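Long-range contacts in CpuTA1 (Curtobacterium pusillum, PDB 5K3W), which belongs to the class IV aminotransferase family and carries a bound pyridoxal-5'-phosphate: residues T2-L7 with F135-E140; F56-V61 with F115-L120; L216-V221 with D262-W267. All coordinates share one frame; numbering follows the deposited sequence.

Interaction 1 (T2-L7 with F135-E140); sequences TRATLL and FVDEGE. With GAB (3-aminobenzoic acid), chain D.
Thr5 and Val136 form the tightly packed half of this contact, where two antiparallel strands exchange a reciprocal pair of backbone hydrogen bonds: Thr5 N to Val136 O at 3.0 Å and Val136 N to Thr5 O at 3.0 Å. Their side chains lie together on the face covered by helix 90-108, and the hydroxyl of Thr5 is held there by Asp103 and Arg107. One residue along, Leu6 and Phe135 make the non-hydrogen-bonded pair on the other face. Leu6 CD1 meets Phe135 CB at 4.0 Å rather than the ring, because a chi1 of 62° sets Phe135 CG between its own backbone N and carbonyl carbon and turns the ring away from Leu6. The second subunit packs against this face, its Ile44 on Leu6 and its Thr45 on Phe135. This pairing joins strand 5-9, at the start of the chain, to strand 131-138 within a six-stranded antiparallel sheet. Toward solvent the regular ladder gives way to charges. Ala4 CB still presses on Val136 O, but beyond it Arg3 reaches across on a chain bent at chi3 (63°) to take Asp137 side-on. NE and NH2 both point at the single oxygen OD1, with NH2 the nearer at 2.9 Å, and both bonds lie close to the guanidinium plane. The carboxylate is turned 44° from that plane, leaving OD2 with a weak bond from NH2. Glu138 approaches differently: its OE2 sits over one guanidinium face, 3.5 Å from Arg3 NH1, where charge acts but no N-H is directed. The methylenes of Arg3 run across one face of the ring of 3-aminobenzoic acid, Arg3 CB lying 3.6 Å from ligand atom C1 and Arg3 CD 3.6 Å from C5.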
ATOM      1  N   THR A   2      -5.951  26.171 -10.260  1.00 26.17           N
ATOM      2  CA  THR A   2      -6.166  24.877 -10.894  1.00 21.28           C
ATOM      3  C   THR A   2      -7.663  24.608 -11.002  1.00 21.28           C
ATOM      4  O   THR A   2      -8.450  25.183 -10.253  1.00 25.71           O
ATOM      5  CB  THR A   2      -5.479  23.753 -10.110  1.00 23.93           C
ATOM      6  OG1 THR A   2      -5.437  22.550 -10.902  1.00 46.83           O
ATOM      7  CG2 THR A   2      -6.223  23.473  -8.840  1.00 28.20           C
ATOM      8  N   ARG A   3      -8.064  23.755 -11.945  1.00 21.17           N
ATOM      9  CA  ARG A   3      -9.487  23.487 -12.139  1.00 25.04           C
ATOM     10  C   ARG A   3     -10.071  22.760 -10.935  1.00 23.14           C
ATOM     11  O   ARG A   3     -11.071  23.199 -10.361  1.00 22.37           O
ATOM     12  CB  ARG A   3      -9.705  22.678 -13.415  1.00 23.73           C
ATOM     13  CG  ARG A   3     -11.161  22.528 -13.838  1.00 21.53           C
ATOM     14  CD  ARG A   3     -11.229  21.557 -15.003  1.00 25.40           C
ATOM     15  NE  ARG A   3     -10.759  20.233 -14.601  1.00 29.66           N
ATOM     16  CZ  ARG A   3     -10.282  19.311 -15.433  1.00 37.27           C
ATOM     17  NH1 ARG A   3     -10.201  19.566 -16.731  1.00 32.41           N
ATOM     18  NH2 ARG A   3      -9.876  18.135 -14.963  1.00 28.09           N
ATOM     19  N   ALA A   4      -9.432  21.664 -10.525  1.00 21.76           N
ATOM     20  CA  ALA A   4      -9.875  20.875  -9.384  1.00 16.24           C
ATOM     21  C   ALA A   4      -9.875  21.689  -8.094  1.00 16.30           C
ATOM     22  O   ALA A   4      -9.104  22.635  -7.923  1.00 16.51           O
ATOM     23  CB  ALA A   4      -8.978  19.646  -9.214  1.00 13.03           C
ATOM     24  N   THR A   5     -10.760  21.308  -7.180  1.00 17.89           N
ATOM     25  CA  THR A   5     -10.838  21.889  -5.850  1.00 15.65           C
ATOM     26  C   THR A   5     -10.120  20.963  -4.884  1.00 23.33           C
ATOM     27  O   THR A   5     -10.175  19.738  -5.037  1.00 22.81           O
ATOM     28  CB  THR A   5     -12.289  22.066  -5.389  1.00 20.60           C
ATOM     29  OG1 THR A   5     -12.955  23.024  -6.212  1.00 26.88           O
ATOM     30  CG2 THR A   5     -12.332  22.547  -3.953  1.00 21.54           C
ATOM     31  N   LEU A   6      -9.446  21.553  -3.900  1.00 17.96           N
ATOM     32  CA  LEU A   6      -8.789  20.812  -2.837  1.00 20.38           C
ATOM     33  C   LEU A   6      -9.178  21.417  -1.494  1.00 25.35           C
ATOM     34  O   LEU A   6      -9.144  22.643  -1.326  1.00 24.87           O
ATOM     35  CB  LEU A   6      -7.249  20.827  -2.990  1.00 17.88           C
ATOM     36  CG  LEU A   6      -6.498  20.170  -1.805  1.00 18.37           C
ATOM     37  CD1 LEU A   6      -6.793  18.674  -1.683  1.00 12.53           C
ATOM     38  CD2 LEU A   6      -5.019  20.404  -1.869  1.00 16.14           C
ATOM     39  N   LEU A   7      -9.525  20.558  -0.540  1.00 18.60           N
ATOM     40  CA  LEU A   7      -9.807  20.968   0.827  1.00 19.56           C
ATOM     41  C   LEU A   7      -8.885  20.201   1.756  1.00 20.52           C
ATOM     42  O   LEU A   7      -8.826  18.967   1.699  1.00 23.00           O
ATOM     43  CB  LEU A   7     -11.268  20.711   1.202  1.00 24.63           C
ATOM     44  CG  LEU A   7     -12.314  21.566   0.477  1.00 27.78           C
ATOM     45  CD1 LEU A   7     -13.569  20.770   0.265  1.00 26.75           C
ATOM     46  CD2 LEU A   7     -12.631  22.832   1.259  1.00 27.00           C
ATOM     47  N   PHE A 135     -10.483  16.196  -2.524  1.00 14.59           N
ATOM     48  CA  PHE A 135     -10.470  16.983  -3.748  1.00 19.43           C
ATOM     49  C   PHE A 135     -11.584  16.545  -4.689  1.00 15.72           C
ATOM     50  O   PHE A 135     -12.032  15.396  -4.675  1.00 21.14           O
ATOM     51  CB  PHE A 135      -9.096  16.952  -4.455  1.00 20.25           C
ATOM     52  CG  PHE A 135      -8.643  15.593  -4.915  1.00 14.89           C
ATOM     53  CD1 PHE A 135      -8.959  15.137  -6.188  1.00 19.62           C
ATOM     54  CD2 PHE A 135      -7.848  14.803  -4.101  1.00 13.01           C
ATOM     55  CE1 PHE A 135      -8.505  13.899  -6.633  1.00 17.24           C
ATOM     56  CE2 PHE A 135      -7.401  13.568  -4.533  1.00 21.58           C
ATOM     57  CZ  PHE A 135      -7.732  13.113  -5.801  1.00 18.81           C
ATOM     58  N   VAL A 136     -12.048  17.500  -5.481  1.00 16.29           N
ATOM     59  CA  VAL A 136     -13.110  17.310  -6.459  1.00 16.55           C
ATOM     60  C   VAL A 136     -12.553  17.643  -7.839  1.00 22.42           C
ATOM     61  O   VAL A 136     -11.783  18.595  -7.994  1.00 21.48           O
ATOM     62  CB  VAL A 136     -14.327  18.205  -6.132  1.00 19.55           C
ATOM     63  CG1 VAL A 136     -15.385  18.078  -7.208  1.00 15.54           C
ATOM     64  CG2 VAL A 136     -14.895  17.860  -4.741  1.00 11.42           C
ATOM     65  N   ASP A 137     -12.940  16.870  -8.843  1.00 19.91           N
ATOM     66  CA  ASP A 137     -12.417  17.127 -10.174  1.00 19.04           C
ATOM     67  C   ASP A 137     -13.251  16.349 -11.177  1.00 24.73           C
ATOM     68  O   ASP A 137     -14.047  15.475 -10.816  1.00 23.80           O
ATOM     69  CB  ASP A 137     -10.941  16.747 -10.281  1.00 20.13           C
ATOM     70  CG  ASP A 137     -10.283  17.290 -11.540  1.00 31.78           C
ATOM     71  OD1 ASP A 137     -10.899  18.147 -12.211  1.00 30.10           O
ATOM     72  OD2 ASP A 137      -9.138  16.881 -11.845  1.00 34.50           O
ATOM     73  N   GLU A 138     -13.053  16.684 -12.449  1.00 29.36           N
ATOM     74  CA  GLU A 138     -13.750  16.004 -13.527  1.00 32.36           C
ATOM     75  C   GLU A 138     -13.301  14.552 -13.610  1.00 27.82           C
ATOM     76  O   GLU A 138     -12.120  14.239 -13.441  1.00 28.09           O
ATOM     77  CB  GLU A 138     -13.491  16.721 -14.850  1.00 29.40           C
ATOM     78  CG  GLU A 138     -14.678  16.698 -15.782  1.00 48.41           C
ATOM     79  CD  GLU A 138     -14.576  17.736 -16.890  1.00 68.71           C
ATOM     80  OE1 GLU A 138     -15.577  17.908 -17.625  1.00 74.69           O
ATOM     81  OE2 GLU A 138     -13.505  18.379 -17.020  1.00 51.19           O
ATOM     82  N   GLY A 139     -14.262  13.660 -13.849  1.00 27.46           N
ATOM     83  CA  GLY A 139     -13.953  12.253 -13.911  1.00 24.31           C
ATOM     84  C   GLY A 139     -13.431  11.835 -15.262  1.00 30.75           C
ATOM     85  O   GLY A 139     -13.567  12.541 -16.261  1.00 29.52           O
ATOM     86  N   GLU A 140     -12.808  10.662 -15.285  1.00 35.49           N
ATOM     87  CA  GLU A 140     -12.363  10.086 -16.544  1.00 27.78           C
ATOM     88  C   GLU A 140     -13.562   9.667 -17.381  1.00 30.58           C
ATOM     89  O   GLU A 140     -14.611   9.281 -16.855  1.00 39.24           O
ATOM     90  CB  GLU A 140     -11.467   8.877 -16.302  1.00 35.18           C
ATOM     91  CG  GLU A 140     -11.261   8.047 -17.550  1.00 37.17           C
ATOM     92  CD  GLU A 140     -10.427   6.809 -17.302  1.00 47.98           C
ATOM     93  OE1 GLU A 140      -9.589   6.835 -16.368  1.00 41.42           O
ATOM     94  OE2 GLU A 140     -10.623   5.809 -18.039  1.00 51.69           O
TER
HETATM   95  C1' GAB D 402      -8.399  25.777 -15.168  1.00 37.41           C
HETATM   96  O1' GAB D 402      -9.459  26.394 -14.872  1.00 25.11           O
HETATM   97  O2' GAB D 402      -7.267  26.090 -14.654  1.00 32.94           O
HETATM   98  C1  GAB D 402      -8.575  24.644 -16.187  1.00 41.52           C
HETATM   99  C2  GAB D 402      -7.563  23.717 -16.453  1.00 43.80           C
HETATM  100  C3  GAB D 402      -7.782  22.706 -17.381  1.00 33.59           C
HETATM  101  C4  GAB D 402      -9.002  22.625 -18.039  1.00 39.94           C
HETATM  102  C5  GAB D 402     -10.004  23.544 -17.770  1.00 34.12           C
HETATM  103  C6  GAB D 402      -9.799  24.555 -16.843  1.00 28.61           C
HETATM  104  N3  GAB D 402      -6.737  21.748 -17.687  1.00 45.90           N

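Interaction 2 (F56-V61 with F115-L120); sequences FETIAV and FAKLIL
Ile59 and Leu118 meet by their branch ends, CD1 to CD1 at 3.5 Å, with the two chains slanting across one another between neighbouring strands. On this same face Val61 CG2 comes down on Ala116 CB, and Glu57 turns its carboxylate away from the partner strand to His72 and Arg75. The other face is built round Lys117. Its chain starts extended, then bends at chi3 (-85°), which brings CE to 3.1 Å from Thr58 OG1 and to 4.1 Å from Phe56 CD2; the lysine thus meets both residues through its carbon chain. Thr58 OG1 also lies in the plane of the Phe56 ring, at its edge, while the CG2 branch of the threonine touches Phe115 CD2. Beneath these side chains the backbones are joined by four hydrogen bonds, the straightest from Leu118 N to Glu57 O (2.8 Å, 173°). Tyr178 meets the Phe56 ring edge-to-face, and Arg51 of the second subunit packs on Phe56 and Lys117. Five consecutive antiparallel pairs make this a regular ladder in the sheet of the N-terminal domain of a class IV aminotransferase, with Phe56 bordering the bound pyridoxal-5'-phosphate.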
ATOM      1  N   PHE A  56      -9.065   5.586   2.000  1.00 15.02           N
ATOM      2  CA  PHE A  56      -9.619   6.550   1.064  1.00 19.13           C
ATOM      3  C   PHE A  56     -10.999   6.105   0.616  1.00 16.73           C
ATOM      4  O   PHE A  56     -11.371   4.941   0.760  1.00 20.72           O
ATOM      5  CB  PHE A  56      -8.715   6.743  -0.163  1.00 17.62           C
ATOM      6  CG  PHE A  56      -8.848   5.654  -1.184  1.00 19.73           C
ATOM      7  CD1 PHE A  56      -8.161   4.449  -1.022  1.00 11.83           C
ATOM      8  CD2 PHE A  56      -9.674   5.826  -2.302  1.00 22.43           C
ATOM      9  CE1 PHE A  56      -8.284   3.431  -1.950  1.00 17.95           C
ATOM     10  CE2 PHE A  56      -9.799   4.817  -3.252  1.00 21.73           C
ATOM     11  CZ  PHE A  56      -9.097   3.612  -3.082  1.00 22.95           C
ATOM     12  N   GLU A  57     -11.748   7.057   0.058  1.00 15.19           N
ATOM     13  CA  GLU A  57     -13.016   6.801  -0.619  1.00 17.88           C
ATOM     14  C   GLU A  57     -13.060   7.604  -1.910  1.00 17.32           C
ATOM     15  O   GLU A  57     -12.562   8.735  -1.966  1.00 19.17           O
ATOM     16  CB  GLU A  57     -14.228   7.195   0.252  1.00 19.57           C
ATOM     17  CG  GLU A  57     -14.533   6.234   1.372  1.00 15.82           C
ATOM     18  CD  GLU A  57     -15.105   4.945   0.859  1.00 21.32           C
ATOM     19  OE1 GLU A  57     -15.719   4.945  -0.235  1.00 16.39           O
ATOM     20  OE2 GLU A  57     -14.936   3.924   1.553  1.00 25.98           O
ATOM     21  N   THR A  58     -13.674   7.031  -2.939  1.00 17.86           N
ATOM     22  CA  THR A  58     -13.927   7.740  -4.187  1.00 19.54           C
ATOM     23  C   THR A  58     -15.428   7.746  -4.437  1.00 19.35           C
ATOM     24  O   THR A  58     -16.060   6.687  -4.404  1.00 15.15           O
ATOM     25  CB  THR A  58     -13.194   7.093  -5.360  1.00 13.80           C
ATOM     26  OG1 THR A  58     -11.798   7.012  -5.050  1.00 28.98           O
ATOM     27  CG2 THR A  58     -13.354   7.947  -6.586  1.00 12.33           C
ATOM     28  N   ILE A  59     -15.986   8.934  -4.693  1.00 16.62           N
ATOM     29  CA  ILE A  59     -17.430   9.147  -4.729  1.00 13.73           C
ATOM     30  C   ILE A  59     -17.810   9.871  -6.013  1.00 19.75           C
ATOM     31  O   ILE A  59     -17.337  10.984  -6.266  1.00 19.16           O
ATOM     32  CB  ILE A  59     -17.905   9.947  -3.514  1.00 16.27           C
ATOM     33  CG1 ILE A  59     -17.368   9.319  -2.217  1.00 13.45           C
ATOM     34  CG2 ILE A  59     -19.425  10.059  -3.533  1.00 15.29           C
ATOM     35  CD1 ILE A  59     -17.509  10.220  -0.954  1.00  7.88           C
ATOM     36  N   ALA A  60     -18.687   9.260  -6.808  1.00 18.20           N
ATOM     37  CA  ALA A  60     -19.198   9.936  -7.994  1.00 16.69           C
ATOM     38  C   ALA A  60     -20.083  11.117  -7.600  1.00 23.93           C
ATOM     39  O   ALA A  60     -20.875  11.045  -6.651  1.00 22.37           O
ATOM     40  CB  ALA A  60     -19.984   8.959  -8.872  1.00 18.08           C
ATOM     41  N   VAL A  61     -19.944  12.219  -8.333  1.00 21.07           N
ATOM     42  CA  VAL A  61     -20.758  13.411  -8.119  1.00 20.52           C
ATOM     43  C   VAL A  61     -21.485  13.686  -9.432  1.00 24.37           C
ATOM     44  O   VAL A  61     -20.899  14.192 -10.400  1.00 21.99           O
ATOM     45  CB  VAL A  61     -19.929  14.614  -7.654  1.00 25.45           C
ATOM     46  CG1 VAL A  61     -20.849  15.765  -7.278  1.00 30.48           C
ATOM     47  CG2 VAL A  61     -19.062  14.235  -6.443  1.00 16.53           C
ATOM     48  N   PHE A 115     -15.983  13.646  -9.576  1.00 18.31           N
ATOM     49  CA  PHE A 115     -15.779  12.752  -8.453  1.00 20.68           C
ATOM     50  C   PHE A 115     -15.142  13.534  -7.305  1.00 17.38           C
ATOM     51  O   PHE A 115     -14.512  14.579  -7.497  1.00 14.64           O
ATOM     52  CB  PHE A 115     -14.924  11.521  -8.853  1.00 15.75           C
ATOM     53  CG  PHE A 115     -13.497  11.849  -9.135  1.00 15.56           C
ATOM     54  CD1 PHE A 115     -13.123  12.372 -10.362  1.00 21.33           C
ATOM     55  CD2 PHE A 115     -12.527  11.669  -8.161  1.00 19.12           C
ATOM     56  CE1 PHE A 115     -11.803  12.698 -10.629  1.00 20.64           C
ATOM     57  CE2 PHE A 115     -11.205  11.978  -8.415  1.00 24.54           C
ATOM     58  CZ  PHE A 115     -10.842  12.504  -9.661  1.00 29.41           C
ATOM     59  N   ALA A 116     -15.355  13.021  -6.104  1.00 15.63           N
ATOM     60  CA  ALA A 116     -14.722  13.499  -4.892  1.00 13.47           C
ATOM     61  C   ALA A 116     -13.891  12.357  -4.344  1.00 17.91           C
ATOM     62  O   ALA A 116     -14.335  11.202  -4.333  1.00 21.24           O
ATOM     63  CB  ALA A 116     -15.757  13.951  -3.860  1.00 11.96           C
ATOM     64  N   LYS A 117     -12.674  12.668  -3.929  1.00 18.30           N
ATOM     65  CA  LYS A 117     -11.778  11.677  -3.356  1.00 21.22           C
ATOM     66  C   LYS A 117     -11.434  12.095  -1.936  1.00 17.14           C
ATOM     67  O   LYS A 117     -11.021  13.236  -1.704  1.00 16.75           O
ATOM     68  CB  LYS A 117     -10.504  11.516  -4.197  1.00 22.02           C
ATOM     69  CG  LYS A 117      -9.476  10.570  -3.545  1.00 30.23           C
ATOM     70  CD  LYS A 117      -8.528   9.939  -4.559  1.00 34.29           C
ATOM     71  CE  LYS A 117      -9.140   8.686  -5.162  1.00 41.30           C
ATOM     72  NZ  LYS A 117      -8.211   8.025  -6.125  1.00 45.11           N
ATOM     73  N   LEU A 118     -11.614  11.175  -0.995  1.00 15.73           N
ATOM     74  CA  LEU A 118     -11.329  11.419   0.412  1.00 19.44           C
ATOM     75  C   LEU A 118     -10.084  10.635   0.795  1.00 18.30           C
ATOM     76  O   LEU A 118     -10.001   9.431   0.527  1.00 16.83           O
ATOM     77  CB  LEU A 118     -12.508  11.008   1.305  1.00 12.62           C
ATOM     78  CG  LEU A 118     -13.867  11.720   1.232  1.00 15.75           C
ATOM     79  CD1 LEU A 118     -14.443  11.784  -0.188  1.00 15.54           C
ATOM     80  CD2 LEU A 118     -14.872  11.044   2.189  1.00 12.34           C
ATOM     81  N   ILE A 119      -9.127  11.305   1.429  1.00 13.08           N
ATOM     82  CA  ILE A 119      -7.872  10.667   1.789  1.00 13.69           C
ATOM     83  C   ILE A 119      -7.580  10.946   3.255  1.00 17.39           C
ATOM     84  O   ILE A 119      -7.466  12.108   3.660  1.00 14.64           O
ATOM     85  CB  ILE A 119      -6.718  11.134   0.892  1.00 15.40           C
ATOM     86  CG1 ILE A 119      -6.953  10.616  -0.529  1.00 13.38           C
ATOM     87  CG2 ILE A 119      -5.382  10.648   1.440  1.00 12.25           C
ATOM     88  CD1 ILE A 119      -5.967  11.126  -1.519  1.00 17.65           C
ATOM     89  N   LEU A 120      -7.445   9.879   4.043  1.00 18.21           N
ATOM     90  CA  LEU A 120      -7.185   9.971   5.474  1.00 19.47           C
ATOM     91  C   LEU A 120      -5.979   9.105   5.811  1.00 16.82           C
ATOM     92  O   LEU A 120      -6.007   7.890   5.588  1.00 18.44           O
ATOM     93  CB  LEU A 120      -8.410   9.529   6.279  1.00 19.26           C
ATOM     94  CG  LEU A 120      -8.272   9.385   7.803  1.00 17.98           C
ATOM     95  CD1 LEU A 120      -7.770  10.662   8.412  1.00 20.14           C
ATOM     96  CD2 LEU A 120      -9.613   9.002   8.412  1.00 23.11           C
TER

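Interaction 3 (L216-V221 with D262-W267); sequences LADGVV and DAEALW
Leu216 is paired with two consecutive residues, Glu264 and Ala265, and the backbone hydrogen bonds record that double pairing. Leu216 O accepts from two successive amides, Glu264 N at 2.7 Å and Ala265 N at 3.3 Å, while Leu216 N returns an almost straight bond to Ala265 O at 3.0 Å. The extra residue is accommodated by Glu264, whose psi of -37° departs from the extended conformation. Within the first segment, Ala217 and Val220 exchange backbone bonds across a type I' turn, with Asp218 and Gly219 at its corner.

Polar side-chain contacts gather at this turn. The chain of Glu264 bends at chi2 (143°) and carries its carboxylate to the amide of Asp218. The principal bond, Asp218 N to Glu264 OE2 at 3.1 Å, arrives from above the carboxylate plane, and OE1 receives a weak one from the same N-H. The approach has a likely cost: Asp218 OD1 stands 3.6 Å from Glu264 OE2, and the two carboxylates probably repel each other, although the turn is exposed to solvent.

The apolar contacts centre on Leu216 CB. It touches the rim of the Trp267 indole, meeting CZ3 at 3.9 Å near the ring plane, and also packs against Ala265 CB. The indole NE1 is hydrogen-bonded to Thr293, which probably helps to fix the ring's rotation.

The double pairing at Leu216 is a classic beta bulge, set where the start of strand 265-270 pairs with strand 212-217, next to the two-residue type I' hairpin that links 212-217 to 220-224.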
ATOM      1  N   LEU A 216     -24.657 -12.899 -13.235  1.00 27.34           N
ATOM      2  CA  LEU A 216     -25.988 -13.359 -13.611  1.00 20.59           C
ATOM      3  C   LEU A 216     -25.915 -14.823 -14.031  1.00 31.29           C
ATOM      4  O   LEU A 216     -25.154 -15.173 -14.945  1.00 31.75           O
ATOM      5  CB  LEU A 216     -26.565 -12.512 -14.736  1.00 19.72           C
ATOM      6  CG  LEU A 216     -27.813 -13.145 -15.362  1.00 25.43           C
ATOM      7  CD1 LEU A 216     -28.905 -13.333 -14.315  1.00 29.32           C
ATOM      8  CD2 LEU A 216     -28.312 -12.314 -16.548  1.00 18.14           C
ATOM      9  N   ALA A 217     -26.695 -15.676 -13.357  1.00 30.29           N
ATOM     10  CA  ALA A 217     -26.800 -17.087 -13.738  1.00 40.01           C
ATOM     11  C   ALA A 217     -28.150 -17.638 -13.294  1.00 41.06           C
ATOM     12  O   ALA A 217     -28.503 -17.555 -12.110  1.00 35.77           O
ATOM     13  CB  ALA A 217     -25.662 -17.920 -13.146  1.00 16.87           C
ATOM     14  N   ASP A 218     -28.896 -18.205 -14.247  1.00 43.60           N
ATOM     15  CA  ASP A 218     -30.175 -18.859 -13.964  1.00 40.64           C
ATOM     16  C   ASP A 218     -31.168 -17.860 -13.385  1.00 35.92           C
ATOM     17  O   ASP A 218     -31.826 -18.118 -12.379  1.00 38.58           O
ATOM     18  CB  ASP A 218     -29.999 -20.052 -13.019  1.00 40.28           C
ATOM     19  CG  ASP A 218     -29.009 -21.084 -13.545  1.00 54.31           C
ATOM     20  OD1 ASP A 218     -29.033 -21.381 -14.764  1.00 50.91           O
ATOM     21  OD2 ASP A 218     -28.205 -21.598 -12.731  1.00 45.11           O
ATOM     22  N   GLY A 219     -31.261 -16.702 -14.025  1.00 31.35           N
ATOM     23  CA  GLY A 219     -32.177 -15.682 -13.567  1.00 24.92           C
ATOM     24  C   GLY A 219     -31.859 -15.096 -12.205  1.00 27.83           C
ATOM     25  O   GLY A 219     -32.627 -14.269 -11.707  1.00 32.21           O
ATOM     26  N   VAL A 220     -30.745 -15.487 -11.588  1.00 21.83           N
ATOM     27  CA  VAL A 220     -30.357 -14.972 -10.277  1.00 23.67           C
ATOM     28  C   VAL A 220     -29.132 -14.076 -10.422  1.00 29.45           C
ATOM     29  O   VAL A 220     -28.196 -14.386 -11.171  1.00 26.66           O
ATOM     30  CB  VAL A 220     -30.084 -16.108  -9.279  1.00 27.81           C
ATOM     31  CG1 VAL A 220     -29.703 -15.534  -7.939  1.00 32.66           C
ATOM     32  CG2 VAL A 220     -31.304 -16.978  -9.142  1.00 28.63           C
ATOM     33  N   VAL A 221     -29.148 -12.951  -9.713  1.00 26.83           N
ATOM     34  CA  VAL A 221     -28.051 -11.993  -9.727  1.00 21.63           C
ATOM     35  C   VAL A 221     -27.319 -12.139  -8.409  1.00 22.95           C
ATOM     36  O   VAL A 221     -27.916 -11.950  -7.342  1.00 29.31           O
ATOM     37  CB  VAL A 221     -28.552 -10.561  -9.947  1.00 26.23           C
ATOM     38  CG1 VAL A 221     -27.436  -9.550  -9.739  1.00 20.94           C
ATOM     39  CG2 VAL A 221     -29.144 -10.427 -11.350  1.00 24.98           C
ATOM     40  N   ASP A 262     -19.149 -20.286 -15.634  1.00 32.00           N
ATOM     41  CA  ASP A 262     -20.433 -20.749 -16.141  1.00 29.94           C
ATOM     42  C   ASP A 262     -21.515 -19.685 -16.082  1.00 30.08           C
ATOM     43  O   ASP A 262     -22.677 -19.995 -16.355  1.00 34.85           O
ATOM     44  CB  ASP A 262     -20.901 -21.981 -15.365  1.00 37.23           C
ATOM     45  CG  ASP A 262     -19.889 -23.116 -15.403  1.00 45.02           C
ATOM     46  OD1 ASP A 262     -19.200 -23.283 -16.438  1.00 40.73           O
ATOM     47  OD2 ASP A 262     -19.788 -23.845 -14.393  1.00 51.11           O
ATOM     48  N   ALA A 263     -21.168 -18.451 -15.736  1.00 21.45           N
ATOM     49  CA  ALA A 263     -22.169 -17.405 -15.604  1.00 30.60           C
ATOM     50  C   ALA A 263     -22.711 -16.994 -16.970  1.00 33.03           C
ATOM     51  O   ALA A 263     -22.039 -17.123 -17.996  1.00 34.09           O
ATOM     52  CB  ALA A 263     -21.575 -16.192 -14.893  1.00 25.14           C
ATOM     53  N   GLU A 264     -23.945 -16.492 -16.978  1.00 29.51           N
ATOM     54  CA  GLU A 264     -24.525 -16.039 -18.237  1.00 30.39           C
ATOM     55  C   GLU A 264     -24.037 -14.649 -18.612  1.00 27.06           C
ATOM     56  O   GLU A 264     -23.836 -14.362 -19.795  1.00 33.75           O
ATOM     57  CB  GLU A 264     -26.048 -16.058 -18.157  1.00 29.22           C
ATOM     58  CG  GLU A 264     -26.635 -17.418 -18.440  1.00 44.50           C
ATOM     59  CD  GLU A 264     -27.843 -17.714 -17.589  1.00 47.12           C
ATOM     60  OE1 GLU A 264     -28.659 -16.789 -17.364  1.00 49.77           O
ATOM     61  OE2 GLU A 264     -27.962 -18.875 -17.132  1.00 50.73           O
ATOM     62  N   ALA A 265     -23.863 -13.769 -17.629  1.00 33.57           N
ATOM     63  CA  ALA A 265     -23.296 -12.449 -17.875  1.00 30.69           C
ATOM     64  C   ALA A 265     -22.547 -12.014 -16.628  1.00 23.89           C
ATOM     65  O   ALA A 265     -22.805 -12.511 -15.529  1.00 25.13           O
ATOM     66  CB  ALA A 265     -24.368 -11.418 -18.253  1.00 24.03           C
ATOM     67  N   LEU A 266     -21.604 -11.085 -16.817  1.00 23.20           N
ATOM     68  CA  LEU A 266     -20.778 -10.562 -15.737  1.00 21.83           C
ATOM     69  C   LEU A 266     -20.624  -9.056 -15.882  1.00 22.58           C
ATOM     70  O   LEU A 266     -20.525  -8.533 -16.996  1.00 17.42           O
ATOM     71  CB  LEU A 266     -19.382 -11.187 -15.729  1.00 15.69           C
ATOM     72  CG  LEU A 266     -19.291 -12.698 -15.618  1.00 21.45           C
ATOM     73  CD1 LEU A 266     -17.863 -13.119 -15.872  1.00 24.79           C
ATOM     74  CD2 LEU A 266     -19.734 -13.148 -14.240  1.00 20.45           C
ATOM     75  N   TRP A 267     -20.562  -8.371 -14.735  1.00 24.97           N
ATOM     76  CA  TRP A 267     -20.205  -6.958 -14.671  1.00 23.47           C
ATOM     77  C   TRP A 267     -19.177  -6.728 -13.572  1.00 20.87           C
ATOM     78  O   TRP A 267     -19.186  -7.401 -12.538  1.00 18.05           O
ATOM     79  CB  TRP A 267     -21.418  -6.043 -14.383  1.00 21.49           C
ATOM     80  CG  TRP A 267     -22.533  -6.126 -15.369  1.00 23.17           C
ATOM     81  CD1 TRP A 267     -22.784  -5.264 -16.399  1.00 24.56           C
ATOM     82  CD2 TRP A 267     -23.569  -7.113 -15.409  1.00 22.33           C
ATOM     83  NE1 TRP A 267     -23.914  -5.652 -17.072  1.00 28.01           N
ATOM     84  CE2 TRP A 267     -24.418  -6.784 -16.483  1.00 25.75           C
ATOM     85  CE3 TRP A 267     -23.871  -8.236 -14.628  1.00 24.50           C
ATOM     86  CZ2 TRP A 267     -25.541  -7.550 -16.813  1.00 25.69           C
ATOM     87  CZ3 TRP A 267     -24.988  -8.987 -14.945  1.00 23.47           C
ATOM     88  CH2 TRP A 267     -25.808  -8.645 -16.032  1.00 26.59           C
TER

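Overall arrangement
Interactions 1 and 2 are parts of one antiparallel sheet. Strands 114-121 and 131-138 are neighbours in it, and the two contacts, with centres 10 Å apart, are joined through Phe135 O and Lys117 N at 2.9 Å and through Asp137 O and Phe115 N at 2.9 Å. Along the chain, interaction 2 is nested within the loop closed by interaction 1, and both touch the second subunit. Interaction 3 belongs to another sheet, its centre 37 Å from that of interaction 1 and 30 Å from that of interaction 2. Pyridoxal-5'-phosphate lies about 4 Å from the Phe56 side chain, 11 Å from that of Trp267 and 14 Å from that of Phe135.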